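Local structure of methylmalonyl-CoA carboxyltransferase 12S subunit (Propionibacterium freudenreichii, 1ON3) at residues A263-P268 / N324-G329; S165-Q170 / Q257-E262; F356-N361 / A398-I403. The protein catalyses the transfer of the carboxyl group of methylmalonyl-CoA to the biotin of the 1.3S subunit and forms the hexameric core of transcarboxylase. One frame throughout, in Å; residues are numbered along the deposited sequence.

Interaction 1: residues A263-P268 / N324-G329; sequences ASFVNP and NGRSVG
The tight turn between strands 316-323 and 326-333 of the second crotonase-like sheet meets the irregular loop 263-268, with Phe265, Val266 and Pro268 laid against Gly325 and Arg326. Val266 N donates to Gly325 O at 3.1 Å, in the carbonyl plane and on a lone pair. The same oxygen receives a close CA-H...O contact from Phe265 CA, 3.0 Å away. Pro268 packs its CB and CG on Gly325 CA. Gly325 has a positive phi of 81°, and any CB there would run into Pro268 CG.

Phe265 and Arg326 lie side by side and point the same way. Arg326 CB sits over one face of the Phe265 ring, 4.2 Å from its centroid, a CH-pi contact. The arginine chain leaves with CG anti to the backbone N (chi1 -179°) and bends at chi3. This brings one guanidinium face onto Phe265 CZ, which is 3.7 Å from Arg326 NH1. Ring and guanidinium planes stand 79° apart. Arg326 NH1 also forms a salt bridge with Glu262.

Two waters fill in nearer the strand. One joins Ala263 O to Ser327 N; the other donates to Ser264 O and to Ser327 OG, which is also bonded to Phe254 O. The two segments are thus joined by one backbone bond, two water bridges, ring-on-arginine and proline-on-glycine packing, without strand pairing.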
loop_
_atom_site.group_PDB
_atom_site.type_symbol
_atom_site.label_atom_id
_atom_site.label_comp_id
_atom_site.label_asym_id
_atom_site.label_seq_id
_atom_site.Cartn_x
_atom_site.Cartn_y
_atom_site.Cartn_z
ATOM N N ALA E 263 -20.639 -12.511 -6.702
ATOM C CA ALA E 263 -21.226 -13.344 -7.749
ATOM C C ALA E 263 -22.188 -12.550 -8.630
ATOM O O ALA E 263 -22.874 -11.637 -8.161
ATOM C CB ALA E 263 -21.954 -14.528 -7.131
ATOM N N SER E 264 -22.232 -12.894 -9.912
ATOM C CA SER E 264 -23.147 -12.224 -10.829
ATOM C C SER E 264 -24.582 -12.618 -10.447
ATOM O O SER E 264 -24.841 -13.758 -10.037
ATOM C CB SER E 264 -22.840 -12.643 -12.271
ATOM O OG SER E 264 -21.502 -12.317 -12.595
ATOM N N PHE E 265 -25.509 -11.669 -10.550
ATOM C CA PHE E 265 -26.901 -11.939 -10.219
ATOM C C PHE E 265 -27.471 -12.916 -11.235
ATOM O O PHE E 265 -27.078 -12.905 -12.404
ATOM C CB PHE E 265 -27.729 -10.648 -10.255
ATOM C CG PHE E 265 -27.409 -9.671 -9.152
ATOM C CD1 PHE E 265 -26.325 -9.869 -8.294
ATOM C CD2 PHE E 265 -28.189 -8.532 -8.986
ATOM C CE1 PHE E 265 -26.032 -8.947 -7.299
ATOM C CE2 PHE E 265 -27.897 -7.604 -7.985
ATOM C CZ PHE E 265 -26.820 -7.813 -7.146
ATOM N N VAL E 266 -28.411 -13.739 -10.789
ATOM C CA VAL E 266 -29.052 -14.732 -11.651
ATOM C C VAL E 266 -30.579 -14.692 -11.482
ATOM O O VAL E 266 -31.076 -14.653 -10.354
ATOM C CB VAL E 266 -28.533 -16.161 -11.305
ATOM C CG1 VAL E 266 -29.304 -17.221 -12.089
ATOM C CG2 VAL E 266 -27.049 -16.256 -11.623
ATOM N N ASN E 267 -31.311 -14.679 -12.602
ATOM C CA ASN E 267 -32.782 -14.680 -12.601
ATOM C C ASN E 267 -33.382 -13.923 -11.421
ATOM O O ASN E 267 -34.136 -14.490 -10.639
ATOM C CB ASN E 267 -33.295 -16.120 -12.561
ATOM C CG ASN E 267 -32.933 -16.905 -13.805
ATOM O OD1 ASN E 267 -32.873 -18.136 -13.779
ATOM N ND2 ASN E 267 -32.706 -16.199 -14.909
ATOM N N PRO E 268 -33.085 -12.624 -11.306
ATOM C CA PRO E 268 -33.590 -11.798 -10.209
ATOM C C PRO E 268 -35.099 -11.702 -10.088
ATOM O O PRO E 268 -35.800 -11.458 -11.074
ATOM C CB PRO E 268 -32.969 -10.428 -10.483
ATOM C CG PRO E 268 -31.776 -10.733 -11.359
ATOM C CD PRO E 268 -32.291 -11.816 -12.247
ATOM N N ASN E 324 -33.415 -11.045 -4.711
ATOM C CA ASN E 324 -33.332 -10.057 -5.785
ATOM C C ASN E 324 -32.150 -10.395 -6.698
ATOM O O ASN E 324 -31.435 -9.509 -7.171
ATOM C CB ASN E 324 -33.164 -8.650 -5.212
ATOM C CG ASN E 324 -34.367 -8.203 -4.372
ATOM O OD1 ASN E 324 -34.225 -7.362 -3.490
ATOM N ND2 ASN E 324 -35.545 -8.750 -4.658
ATOM N N GLY E 325 -31.948 -11.691 -6.931
ATOM C CA GLY E 325 -30.868 -12.149 -7.797
ATOM C C GLY E 325 -29.477 -12.231 -7.198
ATOM O O GLY E 325 -28.566 -12.774 -7.823
ATOM N N ARG E 326 -29.304 -11.710 -5.986
ATOM C CA ARG E 326 -27.996 -11.709 -5.329
ATOM C C ARG E 326 -27.767 -12.975 -4.502
ATOM O O ARG E 326 -28.635 -13.368 -3.708
ATOM C CB ARG E 326 -27.889 -10.476 -4.407
ATOM C CG ARG E 326 -26.584 -10.294 -3.658
ATOM C CD ARG E 326 -26.793 -9.355 -2.463
ATOM N NE ARG E 326 -27.371 -8.061 -2.854
ATOM C CZ ARG E 326 -26.688 -7.109 -3.488
ATOM N NH1 ARG E 326 -25.412 -7.303 -3.784
ATOM N NH2 ARG E 326 -27.285 -5.984 -3.858
ATOM N N SER E 327 -26.606 -13.611 -4.692
ATOM C CA SER E 327 -26.257 -14.802 -3.921
ATOM C C SER E 327 -26.146 -14.434 -2.448
ATOM O O SER E 327 -25.541 -13.415 -2.105
ATOM C CB SER E 327 -24.898 -15.395 -4.340
ATOM O OG SER E 327 -24.919 -15.960 -5.641
ATOM N N VAL E 328 -26.747 -15.259 -1.590
ATOM C CA VAL E 328 -26.659 -15.077 -0.140
ATOM C C VAL E 328 -26.501 -16.456 0.502
ATOM O O VAL E 328 -26.875 -17.480 -0.087
ATOM C CB VAL E 328 -27.938 -14.415 0.497
ATOM C CG1 VAL E 328 -28.148 -13.020 -0.073
ATOM C CG2 VAL E 328 -29.163 -15.297 0.283
ATOM N N GLY E 329 -25.933 -16.472 1.701
ATOM C CA GLY E 329 -25.779 -17.709 2.443
ATOM C C GLY E 329 -26.707 -17.608 3.646
ATOM O O GLY E 329 -26.643 -16.639 4.406
HETATM O O HOH W 1 -24.537 -12.076 -5.997
HETATM O O HOH W 2 -25.806 -15.383 -7.962
#

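Interaction 2: residues S165-Q170 / Q257-E262; sequences SGVVPQ and QNNTEE
Two irregular segments run past each other in opposite directions here, and their CA atoms come nearest at Val168 and Asn258, 4.4 Å apart. Asn259 N donates to Val167 O at 2.8 Å. Asn258 to Glu261 form a type I beta turn, closed by a weak bond from Glu261 N to Asn258 O. Gly166 has a positive phi of 79°, where a side chain would press on the preceding carbonyl oxygen.

Asn259 provides the polar side-chain contact. Its CG lies between the backbone N and the carbonyl carbon (chi1 70°), which turns the amide toward Gly166. Asn259 ND2 donates to Gly166 O at 3.0 Å, tilted from the carbonyl plane and well bent at 132°. Two successive carbonyls of 165-170 are thus gripped by one residue. Asn259 ND2 also bonds to Ala515 O of the second subunit.

Asn258 OD1 turns back into its own turn and accepts from Thr260 N at 2.9 Å, in the carbonyl plane, making an Asx turn. Asn258 ND2 reaches Glu261 OE2 and Gly130 O. Asn258 CB faces Val167 O, and the side chain of Val168 crosses that of Asn258, with Val168 CG1 4.0 Å from Asn258 CB. Pro169 CD rests on Gln257 O, 3.2 Å away, with no hydrogen bond. The polar end of Gln257 points elsewhere, to Arg95 and Pro96.

The contact joins the link from helix 147-164 to strand 170-175 with the loop that follows helix 241-253. Leu127 of helix 113-129 packs on Val167, and Phe360, just past helix 344-359, packs on Pro169.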
loop_
_atom_site.group_PDB
_atom_site.type_symbol
_atom_site.label_atom_id
_atom_site.label_comp_id
_atom_site.label_asym_id
_atom_site.label_seq_id
_atom_site.Cartn_x
_atom_site.Cartn_y
_atom_site.Cartn_z
ATOM N N SER E 165 -6.806 -21.328 -1.532
ATOM C CA SER E 165 -7.888 -21.186 -0.572
ATOM C C SER E 165 -8.298 -19.729 -0.324
ATOM O O SER E 165 -7.476 -18.901 0.040
ATOM C CB SER E 165 -7.505 -21.880 0.748
ATOM O OG SER E 165 -8.644 -22.036 1.585
ATOM N N GLY E 166 -9.576 -19.419 -0.539
ATOM C CA GLY E 166 -10.047 -18.057 -0.314
ATOM C C GLY E 166 -9.722 -17.063 -1.424
ATOM O O GLY E 166 -10.024 -15.871 -1.291
ATOM N N VAL E 167 -9.108 -17.539 -2.513
ATOM C CA VAL E 167 -8.763 -16.674 -3.649
ATOM C C VAL E 167 -9.659 -17.053 -4.828
ATOM O O VAL E 167 -10.312 -16.193 -5.416
ATOM C CB VAL E 167 -7.285 -16.819 -4.053
ATOM C CG1 VAL E 167 -6.939 -15.760 -5.127
ATOM C CG2 VAL E 167 -6.385 -16.644 -2.821
ATOM N N VAL E 168 -9.685 -18.337 -5.188
ATOM C CA VAL E 168 -10.592 -18.804 -6.239
ATOM C C VAL E 168 -11.343 -19.996 -5.640
ATOM O O VAL E 168 -10.775 -20.748 -4.859
ATOM C CB VAL E 168 -9.861 -19.239 -7.543
ATOM C CG1 VAL E 168 -9.157 -18.038 -8.168
ATOM C CG2 VAL E 168 -8.872 -20.369 -7.256
ATOM N N PRO E 169 -12.634 -20.167 -5.976
ATOM C CA PRO E 169 -13.396 -21.291 -5.420
ATOM C C PRO E 169 -12.830 -22.618 -5.903
ATOM O O PRO E 169 -12.412 -22.725 -7.056
ATOM C CB PRO E 169 -14.814 -21.058 -5.952
ATOM C CG PRO E 169 -14.838 -19.606 -6.325
ATOM C CD PRO E 169 -13.471 -19.386 -6.904
ATOM N N GLN E 170 -12.819 -23.618 -5.020
ATOM C CA GLN E 170 -12.308 -24.946 -5.353
ATOM C C GLN E 170 -13.371 -25.980 -5.009
ATOM O O GLN E 170 -13.803 -26.075 -3.858
ATOM C CB GLN E 170 -11.032 -25.259 -4.556
ATOM C CG GLN E 170 -9.883 -24.298 -4.759
ATOM C CD GLN E 170 -8.695 -24.670 -3.903
ATOM O OE1 GLN E 170 -7.928 -25.567 -4.255
ATOM N NE2 GLN E 170 -8.548 -24.000 -2.754
ATOM N N GLN E 257 -16.132 -15.548 -9.588
ATOM C CA GLN E 257 -14.982 -16.175 -10.220
ATOM C C GLN E 257 -13.805 -16.254 -9.255
ATOM O O GLN E 257 -13.053 -17.236 -9.251
ATOM C CB GLN E 257 -14.547 -15.366 -11.434
ATOM C CG GLN E 257 -15.462 -15.490 -12.624
ATOM C CD GLN E 257 -15.461 -16.898 -13.183
ATOM O OE1 GLN E 257 -16.280 -17.732 -12.800
ATOM N NE2 GLN E 257 -14.519 -17.175 -14.082
ATOM N N ASN E 258 -13.640 -15.205 -8.449
ATOM C CA ASN E 258 -12.539 -15.116 -7.492
ATOM C C ASN E 258 -12.904 -14.147 -6.370
ATOM O O ASN E 258 -13.995 -13.571 -6.375
ATOM C CB ASN E 258 -11.264 -14.653 -8.209
ATOM C CG ASN E 258 -11.450 -13.338 -8.924
ATOM O OD1 ASN E 258 -11.596 -12.305 -8.292
ATOM N ND2 ASN E 258 -11.453 -13.373 -10.259
ATOM N N ASN E 259 -11.999 -13.956 -5.417
ATOM C CA ASN E 259 -12.308 -13.102 -4.275
ATOM C C ASN E 259 -12.354 -11.588 -4.498
ATOM O O ASN E 259 -12.583 -10.843 -3.547
ATOM C CB ASN E 259 -11.374 -13.424 -3.096
ATOM C CG ASN E 259 -9.936 -12.992 -3.338
ATOM O OD1 ASN E 259 -9.625 -12.380 -4.347
ATOM N ND2 ASN E 259 -9.055 -13.307 -2.392
ATOM N N THR E 260 -12.136 -11.124 -5.730
ATOM C CA THR E 260 -12.175 -9.688 -5.995
ATOM C C THR E 260 -13.556 -9.280 -6.524
ATOM O O THR E 260 -13.807 -8.093 -6.751
ATOM C CB THR E 260 -11.122 -9.246 -7.056
ATOM O OG1 THR E 260 -11.447 -9.833 -8.321
ATOM C CG2 THR E 260 -9.723 -9.686 -6.656
ATOM N N GLU E 261 -14.447 -10.254 -6.697
ATOM C CA GLU E 261 -15.793 -9.994 -7.232
ATOM C C GLU E 261 -16.930 -10.581 -6.379
ATOM O O GLU E 261 -16.719 -11.466 -5.550
ATOM C CB GLU E 261 -15.906 -10.603 -8.638
ATOM C CG GLU E 261 -14.877 -10.096 -9.643
ATOM C CD GLU E 261 -14.594 -11.099 -10.757
ATOM O OE1 GLU E 261 -15.479 -11.928 -11.074
ATOM O OE2 GLU E 261 -13.483 -11.047 -11.326
ATOM N N GLU E 262 -18.142 -10.082 -6.592
ATOM C CA GLU E 262 -19.308 -10.626 -5.909
ATOM C C GLU E 262 -19.928 -11.440 -7.031
ATOM O O GLU E 262 -19.748 -11.099 -8.207
ATOM C CB GLU E 262 -20.263 -9.520 -5.459
ATOM C CG GLU E 262 -21.461 -10.049 -4.688
ATOM C CD GLU E 262 -22.299 -8.946 -4.066
ATOM O OE1 GLU E 262 -23.290 -9.279 -3.372
ATOM O OE2 GLU E 262 -21.961 -7.755 -4.269
#

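Interaction 3: residues F356-N361 / A398-I403; sequences FCDSFN and ATVPKI
Asp358, in the last turn of helix 344-359, reaches the backbone of the loop between helix 384-397 and strand 402-407, in the C-terminal half of the carboxyltransferase fold. The helix ends in a Schellman motif, with Asn361 at positive phi as its C-prime residue.

Asp358 holds CG anti to its own N (chi1 -175°), and this swings the carboxylate across to Ala398 and Thr399. Asp358 OD2 accepts two backbone N-H groups. Thr399 N lies 2.8 Å from Asp358 OD2 and comes from above the carboxylate plane, with a fairly straight N-H...O angle of 158°. Val400 N is farther from Asp358 OD2, at 3.3 Å, and approaches nearly along the C-O axis. The CA of Ala398 lies 3.4 Å from Asp358 OD2, and its methyl group packs against the same carboxylate.

The charge also has partners in the second subunit. Lys517 of that chain makes a salt bridge to Asp358 OD2 and bonds to Thr399 OG1, and its His518 bonds to Asp358 OD1. These positive and N-H groups probably stabilise the ionised carboxylate. An asparagine in place of Asp358 would probably leave Lys517 of the second subunit without its charged mate and weaken the hold on the two loop N-H groups.

Val400 supplies the apolar part. Its CG1, anti to the carbonyl carbon (chi1 -70°), is directed at the helix end and touches Asn361 CA at 3.6 Å. It also approaches Cys357 O. The amide of Asn361 turns elsewhere, to Glu261 O and Asn259 O. At the start of strand 402-407, Lys402 NZ, which also bonds to Tyr395 O and Leu423 O, folds back to donate to Ala398 O at 3.1 Å, from above the carbonyl plane.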
loop_
_atom_site.group_PDB
_atom_site.type_symbol
_atom_site.label_atom_id
_atom_site.label_comp_id
_atom_site.label_asym_id
_atom_site.label_seq_id
_atom_site.Cartn_x
_atom_site.Cartn_y
_atom_site.Cartn_z
ATOM N N PHE E 356 -16.494 -19.427 4.488
ATOM C CA PHE E 356 -16.472 -19.495 3.030
ATOM C C PHE E 356 -17.190 -18.294 2.397
ATOM O O PHE E 356 -16.654 -17.638 1.505
ATOM C CB PHE E 356 -17.141 -20.772 2.513
ATOM C CG PHE E 356 -17.202 -20.832 1.020
ATOM C CD1 PHE E 356 -16.072 -21.199 0.282
ATOM C CD2 PHE E 356 -18.339 -20.383 0.342
ATOM C CE1 PHE E 356 -16.074 -21.107 -1.115
ATOM C CE2 PHE E 356 -18.347 -20.285 -1.042
ATOM C CZ PHE E 356 -17.209 -20.646 -1.772
ATOM N N CYS E 357 -18.414 -18.031 2.851
ATOM C CA CYS E 357 -19.194 -16.919 2.315
ATOM C C CYS E 357 -18.422 -15.631 2.484
ATOM O O CYS E 357 -18.359 -14.821 1.558
ATOM C CB CYS E 357 -20.562 -16.820 3.005
ATOM S SG CYS E 357 -21.719 -18.141 2.516
ATOM N N ASP E 358 -17.810 -15.446 3.652
ATOM C CA ASP E 358 -17.038 -14.237 3.880
ATOM C C ASP E 358 -15.890 -14.134 2.876
ATOM O O ASP E 358 -15.659 -13.070 2.304
ATOM C CB ASP E 358 -16.472 -14.195 5.305
ATOM C CG ASP E 358 -15.763 -12.885 5.607
ATOM O OD1 ASP E 358 -14.606 -12.926 6.075
ATOM O OD2 ASP E 358 -16.361 -11.807 5.370
ATOM N N SER E 359 -15.168 -15.237 2.653
ATOM C CA SER E 359 -14.052 -15.223 1.714
ATOM C C SER E 359 -14.444 -14.785 0.323
ATOM O O SER E 359 -13.682 -14.083 -0.341
ATOM C CB SER E 359 -13.406 -16.605 1.594
ATOM O OG SER E 359 -12.590 -16.864 2.710
ATOM N N PHE E 360 -15.621 -15.203 -0.125
ATOM C CA PHE E 360 -16.049 -14.861 -1.471
ATOM C C PHE E 360 -17.155 -13.829 -1.615
ATOM O O PHE E 360 -17.925 -13.844 -2.580
ATOM C CB PHE E 360 -16.375 -16.137 -2.238
ATOM C CG PHE E 360 -15.165 -16.966 -2.513
ATOM C CD1 PHE E 360 -14.848 -18.049 -1.705
ATOM C CD2 PHE E 360 -14.276 -16.601 -3.524
ATOM C CE1 PHE E 360 -13.660 -18.757 -1.889
ATOM C CE2 PHE E 360 -13.081 -17.310 -3.715
ATOM C CZ PHE E 360 -12.778 -18.389 -2.892
ATOM N N ASN E 361 -17.212 -12.930 -0.639
ATOM C CA ASN E 361 -18.136 -11.802 -0.661
ATOM C C ASN E 361 -19.627 -12.076 -0.774
ATOM O O ASN E 361 -20.358 -11.299 -1.391
ATOM C CB ASN E 361 -17.692 -10.870 -1.788
ATOM C CG ASN E 361 -16.185 -10.695 -1.822
ATOM O OD1 ASN E 361 -15.580 -10.285 -0.831
ATOM N ND2 ASN E 361 -15.564 -11.017 -2.960
ATOM N N ALA E 398 -16.008 -12.000 10.017
ATOM C CA ALA E 398 -16.646 -11.721 8.734
ATOM C C ALA E 398 -16.916 -10.241 8.495
ATOM O O ALA E 398 -17.330 -9.519 9.409
ATOM C CB ALA E 398 -17.947 -12.533 8.604
ATOM N N THR E 399 -16.674 -9.795 7.260
ATOM C CA THR E 399 -16.902 -8.400 6.892
ATOM C C THR E 399 -17.982 -8.231 5.810
ATOM O O THR E 399 -18.324 -7.106 5.431
ATOM C CB THR E 399 -15.586 -7.717 6.431
ATOM O OG1 THR E 399 -15.026 -8.452 5.339
ATOM C CG2 THR E 399 -14.568 -7.665 7.588
ATOM N N VAL E 400 -18.521 -9.338 5.307
ATOM C CA VAL E 400 -19.588 -9.236 4.315
ATOM C C VAL E 400 -20.824 -8.736 5.064
ATOM O O VAL E 400 -20.842 -8.717 6.298
ATOM C CB VAL E 400 -19.966 -10.615 3.691
ATOM C CG1 VAL E 400 -18.848 -11.126 2.779
ATOM C CG2 VAL E 400 -20.251 -11.636 4.799
ATOM N N PRO E 401 -21.859 -8.303 4.331
ATOM C CA PRO E 401 -23.079 -7.832 4.993
ATOM C C PRO E 401 -23.613 -9.003 5.823
ATOM O O PRO E 401 -23.603 -10.145 5.364
ATOM C CB PRO E 401 -24.008 -7.504 3.818
ATOM C CG PRO E 401 -23.042 -7.015 2.767
ATOM C CD PRO E 401 -21.879 -8.000 2.888
ATOM N N LYS E 402 -24.047 -8.720 7.048
ATOM C CA LYS E 402 -24.600 -9.744 7.930
ATOM C C LYS E 402 -25.973 -9.266 8.385
ATOM O O LYS E 402 -26.083 -8.245 9.055
ATOM C CB LYS E 402 -23.665 -9.962 9.125
ATOM C CG LYS E 402 -22.353 -10.666 8.717
ATOM C CD LYS E 402 -21.353 -10.789 9.873
ATOM C CE LYS E 402 -20.753 -9.454 10.229
ATOM N NZ LYS E 402 -19.786 -9.538 11.360
ATOM N N ILE E 403 -27.014 -9.999 8.003
ATOM C CA ILE E 403 -28.390 -9.634 8.344
ATOM C C ILE E 403 -29.029 -10.754 9.149
ATOM O O ILE E 403 -29.039 -11.915 8.725
ATOM C CB ILE E 403 -29.235 -9.418 7.077
ATOM C CG1 ILE E 403 -28.508 -8.470 6.120
ATOM C CG2 ILE E 403 -30.619 -8.907 7.467
ATOM C CD1 ILE E 403 -28.335 -7.065 6.642
HETATM O O HOH W 3 -13.206 -10.932 6.985
#

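In the fold
Along the chain, interaction 2 closes before interaction 1 opens, and interaction 3 follows. Interactions 2 and 3 have centres about 12 Å apart, 1 and 3 about 14 Å, and 1 and 2 about 16 Å. Interactions 1 and 3 reach the same sheet, through strands 326-333 and 402-407. Interaction 2 lies beside the other sheet, at the start of strand 170-175. Residues 257-268 pass through interactions 2 and 1 in turn, so this loop ties the N-terminal half to the C-terminal half. Arg326 salt-bridges Glu262, Asn361 probably bonds to this loop, and Phe360 packs on 165-170. Interactions 2 and 3 also touch the second subunit, so the junction between the halves borders a contact of the hexamer.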